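Local atomic coordinates of putative amidohydrolase (Unidentified, PDB entry 3MKV), a protein that is a prolidase of the amidohydrolase superfamily that carries two zinc ions and probably hydrolyses dipeptides ending in proline. Residues 31-36 against 375-380; 101-106 against 379-384; 228-233 against 248-253. All blocks are in the same frame, centred on the assembly; numbering follows the deposited sequence.

Interaction 1 of 3, residues 31-36 against 375-380; sequences DGFIRE and GAHADV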
ATOM      1  N   ASP A  31     -33.406 -44.195   5.765  1.00 78.06           N
ATOM      2  CA  ASP A  31     -32.331 -43.327   6.246  1.00 83.36           C
ATOM      3  C   ASP A  31     -31.409 -42.806   5.141  1.00 82.32           C
ATOM      4  O   ASP A  31     -30.181 -42.860   5.259  1.00 81.70           O
ATOM      5  CB  ASP A  31     -31.513 -44.032   7.327  1.00 85.54           C
ATOM      6  CG  ASP A  31     -32.224 -44.067   8.662  1.00 94.34           C
ATOM      7  OD1 ASP A  31     -31.699 -44.716   9.589  1.00103.94           O
ATOM      8  OD2 ASP A  31     -33.305 -43.446   8.788  1.00 97.85           O
ATOM      9  N   GLY A  32     -32.011 -42.305   4.068  1.00 77.78           N
ATOM     10  CA  GLY A  32     -31.259 -41.644   3.015  1.00 74.06           C
ATOM     11  C   GLY A  32     -30.711 -42.536   1.919  1.00 69.88           C
ATOM     12  O   GLY A  32     -30.300 -42.046   0.873  1.00 68.33           O
ATOM     13  N   PHE A  33     -30.703 -43.843   2.140  1.00 70.46           N
ATOM     14  CA  PHE A  33     -30.072 -44.744   1.179  1.00 71.46           C
ATOM     15  C   PHE A  33     -30.986 -45.838   0.643  1.00 70.35           C
ATOM     16  O   PHE A  33     -31.931 -46.258   1.311  1.00 72.88           O
ATOM     17  CB  PHE A  33     -28.820 -45.375   1.787  1.00 69.91           C
ATOM     18  CG  PHE A  33     -27.745 -44.388   2.098  1.00 71.94           C
ATOM     19  CD1 PHE A  33     -26.768 -44.092   1.162  1.00 74.77           C
ATOM     20  CD2 PHE A  33     -27.713 -43.741   3.325  1.00 75.69           C
ATOM     21  CE1 PHE A  33     -25.769 -43.176   1.446  1.00 75.70           C
ATOM     22  CE2 PHE A  33     -26.716 -42.819   3.618  1.00 76.10           C
ATOM     23  CZ  PHE A  33     -25.741 -42.537   2.677  1.00 73.78           C
ATOM     24  N   ILE A  34     -30.695 -46.282  -0.576  1.00 66.69           N
ATOM     25  CA  ILE A  34     -31.323 -47.469  -1.136  1.00 66.78           C
ATOM     26  C   ILE A  34     -30.815 -48.692  -0.379  1.00 68.99           C
ATOM     27  O   ILE A  34     -29.609 -48.898  -0.258  1.00 71.29           O
ATOM     28  CB  ILE A  34     -30.966 -47.653  -2.614  1.00 63.69           C
ATOM     29  CG1 ILE A  34     -31.359 -46.409  -3.420  1.00 55.60           C
ATOM     30  CG2 ILE A  34     -31.585 -48.938  -3.143  1.00 57.31           C
ATOM     31  CD1 ILE A  34     -32.722 -45.895  -3.087  1.00 71.26           C
ATOM     32  N   ARG A  35     -31.736 -49.505   0.124  1.00 68.33           N
ATOM     33  CA  ARG A  35     -31.369 -50.620   0.980  1.00 69.31           C
ATOM     34  C   ARG A  35     -31.483 -51.938   0.221  1.00 69.21           C
ATOM     35  O   ARG A  35     -30.591 -52.788   0.293  1.00 69.15           O
ATOM     36  CB  ARG A  35     -32.255 -50.638   2.228  1.00 68.37           C
ATOM     37  CG  ARG A  35     -31.835 -51.648   3.277  1.00 80.74           C
ATOM     38  CD  ARG A  35     -30.594 -51.191   4.034  1.00 90.79           C
ATOM     39  NE  ARG A  35     -29.742 -52.323   4.387  1.00100.03           N
ATOM     40  CZ  ARG A  35     -28.677 -52.248   5.181  1.00109.24           C
ATOM     41  NH1 ARG A  35     -28.328 -51.090   5.731  1.00107.52           N
ATOM     42  NH2 ARG A  35     -27.963 -53.340   5.434  1.00113.91           N
ATOM     43  N   GLU A  36     -32.580 -52.099  -0.509  1.00 69.51           N
ATOM     44  CA  GLU A  36     -32.798 -53.300  -1.298  1.00 73.13           C
ATOM     45  C   GLU A  36     -33.483 -52.971  -2.614  1.00 72.31           C
ATOM     46  O   GLU A  36     -34.279 -52.034  -2.703  1.00 68.78           O
ATOM     47  CB  GLU A  36     -33.634 -54.320  -0.524  1.00 73.81           C
ATOM     48  CG  GLU A  36     -32.973 -54.844   0.741  1.00 82.30           C
ATOM     49  CD  GLU A  36     -33.932 -55.643   1.615  1.00 82.74           C
ATOM     50  OE1 GLU A  36     -33.835 -55.529   2.858  1.00 84.93           O
ATOM     51  OE2 GLU A  36     -34.787 -56.373   1.058  1.00 88.06           O
ATOM     52  N   GLY A 375     -27.169 -49.230  -1.227  1.00 65.11           N
ATOM     53  CA  GLY A 375     -26.030 -48.491  -0.696  1.00 64.23           C
ATOM     54  C   GLY A 375     -25.910 -47.108  -1.304  1.00 65.05           C
ATOM     55  O   GLY A 375     -25.148 -46.279  -0.808  1.00 66.51           O
ATOM     56  N   ALA A 376     -26.667 -46.868  -2.379  1.00 59.35           N
ATOM     57  CA  ALA A 376     -26.677 -45.586  -3.083  1.00 59.00           C
ATOM     58  C   ALA A 376     -27.564 -44.564  -2.379  1.00 58.09           C
ATOM     59  O   ALA A 376     -28.357 -44.910  -1.502  1.00 59.71           O
ATOM     60  CB  ALA A 376     -27.148 -45.777  -4.534  1.00 58.58           C
ATOM     61  N   HIS A 377     -27.438 -43.301  -2.765  1.00 55.54           N
ATOM     62  CA  HIS A 377     -28.286 -42.260  -2.183  1.00 58.56           C
ATOM     63  C   HIS A 377     -29.720 -42.425  -2.670  1.00 55.49           C
ATOM     64  O   HIS A 377     -29.957 -42.665  -3.856  1.00 52.40           O
ATOM     65  CB  HIS A 377     -27.767 -40.857  -2.522  1.00 54.74           C
ATOM     66  CG  HIS A 377     -26.520 -40.484  -1.785  1.00 63.23           C
ATOM     67  ND1 HIS A 377     -25.265 -40.571  -2.350  1.00 69.20           N
ATOM     68  CD2 HIS A 377     -26.333 -40.033  -0.521  1.00 68.33           C
ATOM     69  CE1 HIS A 377     -24.359 -40.191  -1.467  1.00 64.56           C
ATOM     70  NE2 HIS A 377     -24.981 -39.855  -0.351  1.00 66.53           N
ATOM     71  N   ALA A 378     -30.670 -42.310  -1.748  1.00 50.17           N
ATOM     72  CA  ALA A 378     -32.075 -42.403  -2.107  1.00 50.59           C
ATOM     73  C   ALA A 378     -32.510 -41.100  -2.757  1.00 52.34           C
ATOM     74  O   ALA A 378     -33.304 -40.335  -2.196  1.00 54.17           O
ATOM     75  CB  ALA A 378     -32.936 -42.723  -0.892  1.00 48.12           C
ATOM     76  N   ASP A 379     -31.943 -40.849  -3.935  1.00 53.42           N
ATOM     77  CA  ASP A 379     -32.394 -39.791  -4.825  1.00 53.64           C
ATOM     78  C   ASP A 379     -33.222 -40.483  -5.888  1.00 55.79           C
ATOM     79  O   ASP A 379     -32.678 -41.148  -6.773  1.00 55.99           O
ATOM     80  CB  ASP A 379     -31.201 -39.086  -5.487  1.00 52.93           C
ATOM     81  CG  ASP A 379     -30.284 -38.387  -4.483  1.00 56.15           C
ATOM     82  OD1 ASP A 379     -30.485 -38.524  -3.250  1.00 56.97           O
ATOM     83  OD2 ASP A 379     -29.353 -37.690  -4.941  1.00 58.57           O
ATOM     84  N   VAL A 380     -34.540 -40.357  -5.784  1.00 59.14           N
ATOM     85  CA  VAL A 380     -35.442 -41.117  -6.646  1.00 60.26           C
ATOM     86  C   VAL A 380     -36.492 -40.234  -7.289  1.00 56.08           C
ATOM     87  O   VAL A 380     -37.005 -39.312  -6.666  1.00 57.16           O
ATOM     88  CB  VAL A 380     -36.180 -42.228  -5.856  1.00 61.53           C
ATOM     89  CG1 VAL A 380     -37.036 -43.055  -6.790  1.00 59.57           C
ATOM     90  CG2 VAL A 380     -35.191 -43.111  -5.123  1.00 62.00           C
TER
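Ile34 and Ala376 are joined backbone to backbone, Ile34 N giving its hydrogen to Ala376 O at 2.9 Å, and the carbonyl of the same isoleucine takes a second bond, from Gly375 N to Ile34 O at 2.6 Å. On the other side of Phe33, Ala378 N reaches Gly32 O, again over a short 2.7 Å and nearly straight at hydrogen (168°). Three bonds therefore tie the start of strand 33-38 to a loop that runs across it, and Phe33 and His377 form a single isolated bridge. Gly32 and Gly375 both have positive phi, a backbone shape that favours glycine.

The Phe33 side chain can be traced outward along this loop. CB rests against Ala376 O. CG stands anti to the carbonyl carbon (chi1 -64°), which brings the ring alongside the imidazole of His377. Phe33 CD1 lies 3.2 Å from Ala376 O, which sits at the ring edge near its plane, while Gly375 O approaches CD1 more obliquely. Further out, CE1 passes over one face of the imidazole, 3.8 Å from His377 CD2, and CZ meets the CD2 and NE2 atoms of that ring slightly farther off. The two side chains run next to each other in the same direction, ring planes inclined by 31°. His377 ND1 is bonded to Lys368 O, which helps to set the rotation of the imidazole against the phenyl ring.

The buried Ile34 side chain packs with CD1 3.9 Å from Ala378 CB and also meets Val380 CG2. Ile29 of strand 25-30 and Met405 of strand 403-406 extend this apolar cluster. Ala378 is the centre of an inverse gamma turn, and the contact as a whole joins an edge strand of the small beta-sheet domain that accompanies the barrel in many amidohydrolases to the segment leading into strand 380-383.

Interaction 2 of 3, residues 101-106 against 379-384; sequences GFTTVR and DVLVVD
Leu381 presses its forked end against the backbone of Gly101, with CD1 3.6 Å from Gly101 O and CD2 on the same carbonyl slightly farther away. Gly101, with positive phi, is the C-prime residue of the Schellman motif that ends helix 83-99. Alongside, the side chains of Thr103 and Asp379 pass antiparallel to one another, Thr103 OG1 lying 3.6 Å from Asp379 CB. A chi1 of 47° sets the Thr103 hydroxyl between the backbone N and the carbonyl carbon, where it can meet a bridging water.

The polar side is looser and is bridged by solvent. Thr104 OG1 stays 4.0 Å from Asp379 OD2, and no direct hydrogen bond crosses between the segments. The water instead donates to Asp379 OD2 over 2.8 Å and also bonds Thr103 OG1 (2.7 Å) and Thr104 OG1. This water is thus held by three side chains in a buried place. Arg128 completes the group, making a salt bridge to Asp379 OD2 and a hydrogen bond to Thr104 OG1, so the carboxylate probably remains charged. Strands 102-107 and 380-383 do not pair directly; both pair with strand 56-63, the first parallel and the second antiparallel, where the amidohydrolase barrel meets its accessory beta-sheet domain.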
ATOM      1  N   GLY A 101     -36.546 -32.461 -11.364  1.00 42.71           N
ATOM      2  CA  GLY A 101     -35.965 -33.789 -11.167  1.00 47.21           C
ATOM      3  C   GLY A 101     -34.465 -33.826 -10.922  1.00 50.53           C
ATOM      4  O   GLY A 101     -33.895 -34.887 -10.695  1.00 52.80           O
ATOM      5  N   PHE A 102     -33.811 -32.672 -10.961  1.00 50.91           N
ATOM      6  CA  PHE A 102     -32.369 -32.647 -10.783  1.00 50.38           C
ATOM      7  C   PHE A 102     -31.990 -32.703  -9.306  1.00 51.89           C
ATOM      8  O   PHE A 102     -32.120 -31.723  -8.576  1.00 49.66           O
ATOM      9  CB  PHE A 102     -31.757 -31.444 -11.500  1.00 48.91           C
ATOM     10  CG  PHE A 102     -31.905 -31.508 -12.992  1.00 50.51           C
ATOM     11  CD1 PHE A 102     -30.974 -32.183 -13.765  1.00 48.19           C
ATOM     12  CD2 PHE A 102     -32.997 -30.922 -13.623  1.00 58.74           C
ATOM     13  CE1 PHE A 102     -31.111 -32.256 -15.144  1.00 45.66           C
ATOM     14  CE2 PHE A 102     -33.142 -30.994 -15.004  1.00 55.61           C
ATOM     15  CZ  PHE A 102     -32.192 -31.665 -15.766  1.00 44.58           C
ATOM     16  N   THR A 103     -31.529 -33.877  -8.877  1.00 50.21           N
ATOM     17  CA  THR A 103     -31.255 -34.115  -7.473  1.00 49.76           C
ATOM     18  C   THR A 103     -29.805 -33.804  -7.140  1.00 52.16           C
ATOM     19  O   THR A 103     -29.449 -33.631  -5.974  1.00 49.09           O
ATOM     20  CB  THR A 103     -31.652 -35.548  -7.030  1.00 45.36           C
ATOM     21  OG1 THR A 103     -31.156 -36.508  -7.966  1.00 56.27           O
ATOM     22  CG2 THR A 103     -33.158 -35.680  -6.963  1.00 46.74           C
ATOM     23  N   THR A 104     -28.972 -33.731  -8.173  1.00 52.06           N
ATOM     24  CA  THR A 104     -27.598 -33.281  -8.000  1.00 51.38           C
ATOM     25  C   THR A 104     -27.236 -32.354  -9.151  1.00 50.69           C
ATOM     26  O   THR A 104     -27.670 -32.565 -10.288  1.00 48.99           O
ATOM     27  CB  THR A 104     -26.584 -34.447  -7.962  1.00 50.84           C
ATOM     28  OG1 THR A 104     -26.844 -35.288  -6.834  1.00 37.90           O
ATOM     29  CG2 THR A 104     -25.161 -33.907  -7.847  1.00 48.41           C
ATOM     30  N   VAL A 105     -26.459 -31.316  -8.851  1.00 45.86           N
ATOM     31  CA  VAL A 105     -25.868 -30.498  -9.902  1.00 46.68           C
ATOM     32  C   VAL A 105     -24.399 -30.173  -9.636  1.00 48.81           C
ATOM     33  O   VAL A 105     -23.958 -30.092  -8.483  1.00 46.15           O
ATOM     34  CB  VAL A 105     -26.645 -29.198 -10.121  1.00 48.90           C
ATOM     35  CG1 VAL A 105     -28.035 -29.499 -10.706  1.00 41.58           C
ATOM     36  CG2 VAL A 105     -26.730 -28.397  -8.802  1.00 51.18           C
ATOM     37  N   ARG A 106     -23.641 -30.001 -10.714  1.00 51.39           N
ATOM     38  CA  ARG A 106     -22.284 -29.492 -10.597  1.00 46.36           C
ATOM     39  C   ARG A 106     -22.315 -28.046 -11.029  1.00 49.80           C
ATOM     40  O   ARG A 106     -22.657 -27.730 -12.176  1.00 47.00           O
ATOM     41  CB  ARG A 106     -21.304 -30.285 -11.461  1.00 48.14           C
ATOM     42  CG  ARG A 106     -19.841 -29.980 -11.169  1.00 38.70           C
ATOM     43  CD  ARG A 106     -18.932 -30.785 -12.065  1.00 43.25           C
ATOM     44  NE  ARG A 106     -19.119 -30.431 -13.471  1.00 42.92           N
ATOM     45  CZ  ARG A 106     -18.278 -30.775 -14.437  1.00 42.53           C
ATOM     46  NH1 ARG A 106     -17.192 -31.466 -14.137  1.00 44.12           N
ATOM     47  NH2 ARG A 106     -18.519 -30.423 -15.694  1.00 47.03           N
ATOM     48  N   ASP A 379     -31.943 -40.849  -3.935  1.00 53.42           N
ATOM     49  CA  ASP A 379     -32.394 -39.791  -4.825  1.00 53.64           C
ATOM     50  C   ASP A 379     -33.222 -40.483  -5.888  1.00 55.79           C
ATOM     51  O   ASP A 379     -32.678 -41.148  -6.773  1.00 55.99           O
ATOM     52  CB  ASP A 379     -31.201 -39.086  -5.487  1.00 52.93           C
ATOM     53  CG  ASP A 379     -30.284 -38.387  -4.483  1.00 56.15           C
ATOM     54  OD1 ASP A 379     -30.485 -38.524  -3.250  1.00 56.97           O
ATOM     55  OD2 ASP A 379     -29.353 -37.690  -4.941  1.00 58.57           O
ATOM     56  N   VAL A 380     -34.540 -40.357  -5.784  1.00 59.14           N
ATOM     57  CA  VAL A 380     -35.442 -41.117  -6.646  1.00 60.26           C
ATOM     58  C   VAL A 380     -36.492 -40.234  -7.289  1.00 56.08           C
ATOM     59  O   VAL A 380     -37.005 -39.312  -6.666  1.00 57.16           O
ATOM     60  CB  VAL A 380     -36.180 -42.228  -5.856  1.00 61.53           C
ATOM     61  CG1 VAL A 380     -37.036 -43.055  -6.790  1.00 59.57           C
ATOM     62  CG2 VAL A 380     -35.191 -43.111  -5.123  1.00 62.00           C
ATOM     63  N   LEU A 381     -36.812 -40.528  -8.540  1.00 58.83           N
ATOM     64  CA  LEU A 381     -37.919 -39.871  -9.222  1.00 61.94           C
ATOM     65  C   LEU A 381     -39.015 -40.879  -9.571  1.00 64.04           C
ATOM     66  O   LEU A 381     -38.751 -42.073  -9.762  1.00 64.03           O
ATOM     67  CB  LEU A 381     -37.445 -39.206 -10.515  1.00 61.56           C
ATOM     68  CG  LEU A 381     -36.276 -38.230 -10.477  1.00 62.56           C
ATOM     69  CD1 LEU A 381     -36.211 -37.459 -11.809  1.00 55.40           C
ATOM     70  CD2 LEU A 381     -36.423 -37.280  -9.293  1.00 58.58           C
ATOM     71  N   VAL A 382     -40.244 -40.387  -9.662  1.00 62.33           N
ATOM     72  CA  VAL A 382     -41.320 -41.156 -10.268  1.00 59.98           C
ATOM     73  C   VAL A 382     -41.866 -40.352 -11.434  1.00 55.22           C
ATOM     74  O   VAL A 382     -42.304 -39.221 -11.262  1.00 57.78           O
ATOM     75  CB  VAL A 382     -42.455 -41.466  -9.270  1.00 58.79           C
ATOM     76  CG1 VAL A 382     -43.743 -41.794 -10.016  1.00 57.31           C
ATOM     77  CG2 VAL A 382     -42.059 -42.607  -8.366  1.00 53.47           C
ATOM     78  N   VAL A 383     -41.824 -40.928 -12.626  1.00 57.17           N
ATOM     79  CA  VAL A 383     -42.274 -40.213 -13.806  1.00 58.58           C
ATOM     80  C   VAL A 383     -43.516 -40.841 -14.427  1.00 60.33           C
ATOM     81  O   VAL A 383     -43.670 -42.066 -14.465  1.00 56.35           O
ATOM     82  CB  VAL A 383     -41.164 -40.120 -14.855  1.00 61.31           C
ATOM     83  CG1 VAL A 383     -41.625 -39.285 -16.054  1.00 61.85           C
ATOM     84  CG2 VAL A 383     -39.912 -39.520 -14.224  1.00 65.63           C
ATOM     85  N   ASP A 384     -44.409 -39.983 -14.899  1.00 59.83           N
ATOM     86  CA  ASP A 384     -45.578 -40.434 -15.608  1.00 62.42           C
ATOM     87  C   ASP A 384     -45.239 -40.550 -17.084  1.00 64.09           C
ATOM     88  O   ASP A 384     -45.595 -39.684 -17.881  1.00 66.04           O
ATOM     89  CB  ASP A 384     -46.733 -39.459 -15.405  1.00 68.64           C
ATOM     90  CG  ASP A 384     -48.025 -39.949 -16.032  1.00 74.79           C
ATOM     91  OD1 ASP A 384     -48.194 -41.182 -16.181  1.00 80.80           O
ATOM     92  OD2 ASP A 384     -48.874 -39.100 -16.368  1.00 76.75           O
TER
HETATM   93  O   HOH W   1     -28.611 -37.427  -7.643  1.00 56.53           O

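Interaction 3 of 3, residues 228-233 against 248-253; sequences GTYVLA and GVRTIE. With SO4 (sulfate ion), chain L.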
ATOM      1  N   GLY A 228      -7.092 -34.575  -4.382  1.00 53.91           N
ATOM      2  CA  GLY A 228      -7.981 -35.661  -4.765  1.00 52.13           C
ATOM      3  C   GLY A 228      -9.161 -35.222  -5.621  1.00 57.26           C
ATOM      4  O   GLY A 228     -10.167 -35.927  -5.715  1.00 58.84           O
ATOM      5  N   THR A 229      -9.056 -34.059  -6.250  1.00 52.01           N
ATOM      6  CA  THR A 229     -10.096 -33.653  -7.170  1.00 49.71           C
ATOM      7  C   THR A 229      -9.512 -33.312  -8.542  1.00 50.75           C
ATOM      8  O   THR A 229      -8.393 -33.710  -8.849  1.00 50.68           O
ATOM      9  CB  THR A 229     -10.993 -32.543  -6.590  1.00 47.57           C
ATOM     10  OG1 THR A 229     -12.176 -32.426  -7.383  1.00 51.37           O
ATOM     11  CG2 THR A 229     -10.262 -31.203  -6.524  1.00 47.44           C
ATOM     12  N   TYR A 230     -10.269 -32.598  -9.369  1.00 46.57           N
ATOM     13  CA  TYR A 230      -9.897 -32.435 -10.767  1.00 42.13           C
ATOM     14  C   TYR A 230     -10.293 -31.047 -11.285  1.00 48.24           C
ATOM     15  O   TYR A 230     -10.876 -30.228 -10.566  1.00 50.89           O
ATOM     16  CB  TYR A 230     -10.578 -33.528 -11.618  1.00 42.84           C
ATOM     17  CG  TYR A 230     -12.078 -33.344 -11.688  1.00 39.59           C
ATOM     18  CD1 TYR A 230     -12.662 -32.609 -12.721  1.00 38.41           C
ATOM     19  CD2 TYR A 230     -12.903 -33.850 -10.688  1.00 40.34           C
ATOM     20  CE1 TYR A 230     -14.038 -32.404 -12.766  1.00 32.93           C
ATOM     21  CE2 TYR A 230     -14.264 -33.658 -10.721  1.00 39.03           C
ATOM     22  CZ  TYR A 230     -14.829 -32.935 -11.757  1.00 37.53           C
ATOM     23  OH  TYR A 230     -16.187 -32.746 -11.779  1.00 42.43           O
ATOM     24  N   VAL A 231      -9.990 -30.807 -12.554  1.00 47.20           N
ATOM     25  CA  VAL A 231     -10.252 -29.538 -13.203  1.00 40.29           C
ATOM     26  C   VAL A 231     -11.229 -29.722 -14.370  1.00 43.67           C
ATOM     27  O   VAL A 231     -11.100 -30.651 -15.172  1.00 42.69           O
ATOM     28  CB  VAL A 231      -8.926 -28.928 -13.730  1.00 39.77           C
ATOM     29  CG1 VAL A 231      -9.185 -27.702 -14.625  1.00 29.20           C
ATOM     30  CG2 VAL A 231      -7.968 -28.583 -12.558  1.00 38.44           C
ATOM     31  N   LEU A 232     -12.219 -28.844 -14.464  1.00 44.86           N
ATOM     32  CA  LEU A 232     -13.066 -28.812 -15.649  1.00 42.48           C
ATOM     33  C   LEU A 232     -12.738 -27.500 -16.330  1.00 46.02           C
ATOM     34  O   LEU A 232     -12.423 -26.518 -15.653  1.00 38.54           O
ATOM     35  CB  LEU A 232     -14.554 -28.880 -15.296  1.00 41.64           C
ATOM     36  CG  LEU A 232     -15.115 -27.770 -14.399  1.00 44.62           C
ATOM     37  CD1 LEU A 232     -16.497 -27.332 -14.855  1.00 33.48           C
ATOM     38  CD2 LEU A 232     -15.127 -28.203 -12.933  1.00 37.46           C
ATOM     39  N   ALA A 233     -12.788 -27.492 -17.662  1.00 46.39           N
ATOM     40  CA  ALA A 233     -12.313 -26.363 -18.431  1.00 46.36           C
ATOM     41  C   ALA A 233     -13.264 -26.026 -19.541  1.00 49.39           C
ATOM     42  O   ALA A 233     -13.647 -26.891 -20.314  1.00 50.50           O
ATOM     43  CB  ALA A 233     -10.943 -26.655 -19.004  1.00 50.00           C
ATOM     44  N   GLY A 248      -3.885 -32.031 -18.667  1.00 55.07           N
ATOM     45  CA  GLY A 248      -4.387 -32.896 -17.605  1.00 52.89           C
ATOM     46  C   GLY A 248      -5.824 -32.641 -17.175  1.00 54.47           C
ATOM     47  O   GLY A 248      -6.311 -33.279 -16.243  1.00 52.57           O
ATOM     48  N   VAL A 249      -6.502 -31.714 -17.848  1.00 50.98           N
ATOM     49  CA  VAL A 249      -7.885 -31.376 -17.535  1.00 49.88           C
ATOM     50  C   VAL A 249      -8.797 -32.601 -17.689  1.00 53.25           C
ATOM     51  O   VAL A 249      -8.704 -33.309 -18.686  1.00 53.24           O
ATOM     52  CB  VAL A 249      -8.365 -30.261 -18.460  1.00 49.45           C
ATOM     53  CG1 VAL A 249      -9.849 -30.056 -18.336  1.00 56.96           C
ATOM     54  CG2 VAL A 249      -7.627 -28.975 -18.152  1.00 51.35           C
ATOM     55  N   ARG A 250      -9.679 -32.845 -16.716  1.00 50.63           N
ATOM     56  CA  ARG A 250     -10.532 -34.050 -16.722  1.00 46.55           C
ATOM     57  C   ARG A 250     -11.872 -33.930 -17.479  1.00 49.93           C
ATOM     58  O   ARG A 250     -12.258 -34.842 -18.217  1.00 43.62           O
ATOM     59  CB  ARG A 250     -10.780 -34.545 -15.302  1.00 48.37           C
ATOM     60  CG  ARG A 250     -11.572 -35.850 -15.210  1.00 41.24           C
ATOM     61  CD  ARG A 250     -11.185 -36.625 -13.938  1.00 33.93           C
ATOM     62  NE  ARG A 250     -12.176 -37.647 -13.606  1.00 56.86           N
ATOM     63  CZ  ARG A 250     -13.415 -37.381 -13.197  1.00 49.48           C
ATOM     64  NH1 ARG A 250     -13.809 -36.125 -13.076  1.00 47.71           N
ATOM     65  NH2 ARG A 250     -14.265 -38.368 -12.935  1.00 45.92           N
ATOM     66  N   THR A 251     -12.596 -32.832 -17.289  1.00 47.53           N
ATOM     67  CA  THR A 251     -13.799 -32.640 -18.089  1.00 47.38           C
ATOM     68  C   THR A 251     -13.706 -31.370 -18.910  1.00 46.52           C
ATOM     69  O   THR A 251     -13.154 -30.368 -18.456  1.00 42.98           O
ATOM     70  CB  THR A 251     -15.146 -32.716 -17.259  1.00 44.96           C
ATOM     71  OG1 THR A 251     -15.362 -31.513 -16.508  1.00 42.01           O
ATOM     72  CG2 THR A 251     -15.132 -33.909 -16.317  1.00 42.69           C
ATOM     73  N   ILE A 252     -14.232 -31.445 -20.128  1.00 45.41           N
ATOM     74  CA  ILE A 252     -14.267 -30.319 -21.043  1.00 41.63           C
ATOM     75  C   ILE A 252     -15.695 -29.833 -21.201  1.00 41.62           C
ATOM     76  O   ILE A 252     -16.628 -30.629 -21.310  1.00 42.76           O
ATOM     77  CB  ILE A 252     -13.766 -30.725 -22.425  1.00 46.97           C
ATOM     78  CG1 ILE A 252     -12.293 -31.167 -22.368  1.00 49.03           C
ATOM     79  CG2 ILE A 252     -13.993 -29.593 -23.410  1.00 43.48           C
ATOM     80  CD1 ILE A 252     -11.304 -30.028 -22.122  1.00 49.15           C
ATOM     81  N   GLU A 253     -15.868 -28.522 -21.214  1.00 42.94           N
ATOM     82  CA  GLU A 253     -17.194 -27.945 -21.162  1.00 48.12           C
ATOM     83  C   GLU A 253     -17.559 -27.333 -22.509  1.00 50.81           C
ATOM     84  O   GLU A 253     -16.804 -26.529 -23.066  1.00 49.65           O
ATOM     85  CB  GLU A 253     -17.291 -26.902 -20.042  1.00 48.80           C
ATOM     86  CG  GLU A 253     -16.835 -27.398 -18.672  1.00 53.96           C
ATOM     87  CD  GLU A 253     -17.605 -28.614 -18.171  1.00 58.57           C
ATOM     88  OE1 GLU A 253     -18.842 -28.511 -17.988  1.00 54.61           O
ATOM     89  OE2 GLU A 253     -16.962 -29.669 -17.942  1.00 53.97           O
TER
HETATM   90  S   SO4 L 428     -12.151 -41.373 -14.342  0.50 47.14           S
HETATM   91  O1  SO4 L 428     -13.363 -40.736 -13.834  0.50 44.19           O
HETATM   92  O2  SO4 L 428     -11.910 -42.610 -13.623  0.50 40.93           O
HETATM   93  O3  SO4 L 428     -12.325 -41.650 -15.762  0.50 46.10           O
HETATM   94  O4  SO4 L 428     -11.004 -40.489 -14.139  0.50 46.76           O
HETATM   95  O   HOH W   2      -8.011 -32.625 -13.805  1.00 41.12           O
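Arg250 lays its NH1 over the centre of the Tyr230 ring, 3.3 Å above the plane, in a cation-pi contact, with Arg250 CZ 4.5 Å from the ring centroid. The guanidinium is inclined at 58° to the ring. Its NE and NH2 side holds a sulfate ion, likely a crystallisation additive: Arg250 NH2 donates to sulfate O1 at 2.7 Å and Arg250 NE to sulfate O4 at 3.1 Å. CG of Arg250 is anti to the backbone N (chi1 -176°) and the chain runs extended to NE, which carries the group out to the ion; Tyr272 OH also binds the sulfate, and Arg250 NH1 bonds Val362 O.

Behind this first shell the two backbones pair in parallel, as Arg250 N and, more weakly, Thr251 N donate to Val231 O, Ala233 N to Thr251 O, and Glu253 N to Ala233 O. With helix 238-246 between them, strands 232-235 and 251-254 form a right-handed beta-alpha-beta crossover of the TIM barrel. Val249 CG1 packs 3.6 Å from Ala233 CB, and helix 214-225 covers the valines.

Thr251 OG1 donates to Glu253 OE2 over 2.8 Å, close against Leu232 CB. Farther out, Arg106 reaches Tyr230 OH, Thr251 OG1 and Glu253 OE2, while Glu253 OE1 bonds ND1 of His65, a zinc ligand, placing the carboxylate in the second shell of the metal site.

Interactions 1 and 2 share Asp379 and Val380, and their centres lie 13 Å apart where the beta-sheet domain meets the barrel. Interaction 3 is about 28 Å from the first and 24 Å from the second, centre to centre, on the opposite side of the chain's centre from interaction 2. Along the chain, segments 31-36 and 101-106 come first, the two segments of interaction 3 follow, and 375-384 closes both outer contacts. Interactions 2 and 3 still meet through Arg106, at the far end of segment 101-106. Strand 102-107 thus runs from the domain junction to the surroundings of the zinc site.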